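Local structure of nucleoside kinase (Methanococcus jannaschii, 2C49) at residues 38-43 with 283-288. The protein phosphorylates a broad range of nucleosides, inosine, guanosine and cytidine above all, to their monophosphates, with ATP as the preferred phosphate donor. Sequence-based numbering, arbitrary orientation.
Sequences RKYYGG and CQTNLP. With ADN (adenosine), chain C.
Gln284 lays its carboxamide against the backbone of Tyr41, near the end of strand 39-42. Its CG stands anti to its own carbonyl carbon (chi1 -61°) and the chain runs on extended, which carries the amide alongside the strand; Gln284 OE1 lies 3.6 Å from Tyr41 CB, and Gln284 NE2 lies 3.6 Å from Tyr41 O. Both ends of the amide are bonded beyond the strand: OE1 to Tyr77, NE2 to Tyr74 and to Asn47, itself a substrate-binding residue. A glutamine suits this buried place because it accepts and donates at once. A leucine here would probably leave the Tyr77 and Tyr74 hydroxyls and Asn47 OD1 without their amide partner, so that Asn47 would lose one of the bonds that position it. The ring of Tyr41 leads away from 283-288, to stack on Tyr74.

No direct hydrogen bond joins the segments; two waters do the work. Tyr41 O accepts from both, at 2.8 Å from water 1 and 2.7 Å from water 2. Water 1 in turn accepts from Gln284 N, and water 2 from Cys283 N, 2.8 Å away, so one carbonyl is tied to two successive amides.

Nearer the bound adenosine, Cys283 SG lies 3.7 Å from its O3', a small, weakly polar neighbour for the ribose. At Gly42 any CB would collide with that hydroxyl, and Gly43, with positive phi, gives its N-H to adenosine O3' at 2.8 Å and more weakly to O2'. The glycine pair ending a lid strand and leading into helix 44-54, here joined through two waters to the loop before helix 290-299, forms part of the ribose-binding site characteristic of PfkB (ribokinase-like) kinases.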
loop_
_atom_site.group_PDB
_atom_site.type_symbol
_atom_site.label_atom_id
_atom_site.label_comp_id
_atom_site.label_asym_id
_atom_site.label_seq_id
_atom_site.Cartn_x
_atom_site.Cartn_y
_atom_site.Cartn_z
ATOM N N ARG A 38 -5.901 -7.251 1.444
ATOM C CA ARG A 38 -7.164 -6.847 1.966
ATOM C C ARG A 38 -6.914 -5.780 3.032
ATOM O O ARG A 38 -5.905 -5.846 3.720
ATOM C CB ARG A 38 -7.748 -8.028 2.728
ATOM C CG ARG A 38 -9.140 -8.486 2.365
ATOM C CD ARG A 38 -9.717 -9.167 3.598
ATOM N NE ARG A 38 -9.999 -8.206 4.644
ATOM C CZ ARG A 38 -11.131 -8.200 5.327
ATOM N NH1 ARG A 38 -12.068 -9.105 5.085
ATOM N NH2 ARG A 38 -11.324 -7.288 6.279
ATOM N N LYS A 39 -7.794 -4.802 3.168
ATOM C CA LYS A 39 -7.614 -3.814 4.233
ATOM C C LYS A 39 -8.368 -4.286 5.440
ATOM O O LYS A 39 -9.445 -4.875 5.309
ATOM C CB LYS A 39 -8.156 -2.438 3.856
ATOM C CG LYS A 39 -7.513 -1.760 2.631
ATOM C CD LYS A 39 -8.263 -0.470 2.284
ATOM C CE LYS A 39 -7.727 0.172 0.983
ATOM N NZ LYS A 39 -8.111 -0.654 -0.246
ATOM N N TYR A 40 -7.797 -4.033 6.615
ATOM C CA TYR A 40 -8.421 -4.395 7.893
ATOM C C TYR A 40 -8.650 -3.158 8.737
ATOM O O TYR A 40 -7.860 -2.208 8.663
ATOM C CB TYR A 40 -7.494 -5.323 8.655
ATOM C CG TYR A 40 -7.255 -6.617 7.928
ATOM C CD1 TYR A 40 -6.233 -6.727 6.967
ATOM C CD2 TYR A 40 -8.061 -7.712 8.165
ATOM C CE1 TYR A 40 -6.009 -7.935 6.306
ATOM C CE2 TYR A 40 -7.847 -8.929 7.488
ATOM C CZ TYR A 40 -6.823 -9.018 6.565
ATOM O OH TYR A 40 -6.610 -10.196 5.905
ATOM N N TYR A 41 -9.735 -3.176 9.513
ATOM C CA TYR A 41 -9.992 -2.175 10.517
ATOM C C TYR A 41 -8.831 -2.193 11.530
ATOM O O TYR A 41 -8.451 -3.239 12.031
ATOM C CB TYR A 41 -11.350 -2.429 11.183
ATOM C CG TYR A 41 -12.561 -2.375 10.233
ATOM C CD1 TYR A 41 -13.625 -3.252 10.386
ATOM C CD2 TYR A 41 -12.633 -1.426 9.210
ATOM C CE1 TYR A 41 -14.754 -3.202 9.520
ATOM C CE2 TYR A 41 -13.731 -1.355 8.350
ATOM C CZ TYR A 41 -14.798 -2.247 8.522
ATOM O OH TYR A 41 -15.875 -2.190 7.682
ATOM N N GLY A 42 -8.249 -1.023 11.772
ATOM C CA GLY A 42 -7.002 -0.886 12.504
ATOM C C GLY A 42 -6.881 0.448 13.217
ATOM O O GLY A 42 -7.893 1.129 13.424
ATOM N N GLY A 43 -5.642 0.818 13.562
ATOM C CA GLY A 43 -5.355 1.998 14.355
ATOM C C GLY A 43 -5.427 1.602 15.828
ATOM O O GLY A 43 -6.449 1.073 16.279
ATOM N N CYS A 283 -6.220 -6.717 13.332
ATOM C CA CYS A 283 -6.180 -6.439 14.779
ATOM C C CYS A 283 -7.472 -6.596 15.535
ATOM O O CYS A 283 -7.451 -6.686 16.752
ATOM C CB CYS A 283 -5.656 -5.034 15.030
ATOM S SG CYS A 283 -3.925 -4.839 14.599
ATOM N N GLN A 284 -8.602 -6.552 14.840
ATOM C CA GLN A 284 -9.917 -6.639 15.476
ATOM C C GLN A 284 -10.712 -7.881 15.065
ATOM O O GLN A 284 -11.849 -8.052 15.500
ATOM C CB GLN A 284 -10.735 -5.410 15.110
ATOM C CG GLN A 284 -10.092 -4.074 15.591
ATOM C CD GLN A 284 -10.787 -2.884 15.037
ATOM O OE1 GLN A 284 -11.973 -2.950 14.700
ATOM N NE2 GLN A 284 -10.047 -1.768 14.914
ATOM N N THR A 285 -10.141 -8.715 14.206
ATOM C CA THR A 285 -10.855 -9.890 13.693
ATOM C C THR A 285 -11.300 -10.883 14.778
ATOM O O THR A 285 -12.474 -11.285 14.809
ATOM C CB THR A 285 -10.032 -10.601 12.613
ATOM O OG1 THR A 285 -9.706 -9.676 11.559
ATOM C CG2 THR A 285 -10.865 -11.679 11.907
ATOM N N ASN A 286 -10.368 -11.326 15.619
ATOM C CA ASN A 286 -10.701 -12.355 16.630
ATOM C C ASN A 286 -10.675 -11.831 18.060
ATOM O O ASN A 286 -10.246 -12.547 18.970
ATOM C CB ASN A 286 -9.797 -13.599 16.518
ATOM C CG ASN A 286 -10.448 -14.884 17.093
ATOM O OD1 ASN A 286 -9.796 -15.673 17.817
ATOM N ND2 ASN A 286 -11.725 -15.107 16.761
ATOM N N LEU A 287 -11.139 -10.601 18.266
ATOM C CA LEU A 287 -11.291 -10.071 19.621
ATOM C C LEU A 287 -12.342 -10.889 20.402
ATOM O O LEU A 287 -13.452 -11.150 19.897
ATOM C CB LEU A 287 -11.611 -8.569 19.604
ATOM C CG LEU A 287 -10.441 -7.638 19.195
ATOM C CD1 LEU A 287 -10.993 -6.260 18.842
ATOM C CD2 LEU A 287 -9.390 -7.491 20.309
ATOM N N PRO A 288 -11.969 -11.349 21.598
ATOM C CA PRO A 288 -12.813 -12.296 22.345
ATOM C C PRO A 288 -13.743 -11.607 23.355
ATOM O O PRO A 288 -13.487 -10.485 23.745
ATOM C CB PRO A 288 -11.781 -13.151 23.090
ATOM C CG PRO A 288 -10.603 -12.171 23.331
ATOM C CD PRO A 288 -10.712 -11.042 22.305
HETATM O "O5'" ADN C . -0.991 -1.446 17.190
HETATM C "C5'" ADN C . -1.249 -2.027 15.912
HETATM C "C4'" ADN C . -1.791 -0.893 15.036
HETATM O "O4'" ADN C . -0.903 0.222 14.954
HETATM C "C3'" ADN C . -2.384 -1.142 13.632
HETATM O "O3'" ADN C . -3.797 -1.327 13.568
HETATM C "C2'" ADN C . -1.910 0.032 12.755
HETATM O "O2'" ADN C . -2.957 0.866 12.266
HETATM C "C1'" ADN C . -1.064 0.886 13.699
HETATM N N9 ADN C . 0.203 1.363 13.196
HETATM C C8 ADN C . 1.133 0.699 12.466
HETATM N N7 ADN C . 2.214 1.507 12.239
HETATM C C5 ADN C . 1.990 2.669 12.860
HETATM C C6 ADN C . 2.610 3.979 13.078
HETATM N N6 ADN C . 3.812 4.175 12.566
HETATM N N1 ADN C . 1.982 4.950 13.786
HETATM C C2 ADN C . 0.769 4.774 14.360
HETATM N N3 ADN C . 0.109 3.611 14.245
HETATM C C4 ADN C . 0.692 2.553 13.471
HETATM O O HOH W 1 -8.977 -5.960 12.138
HETATM O O HOH W 2 -6.011 -4.451 11.673
#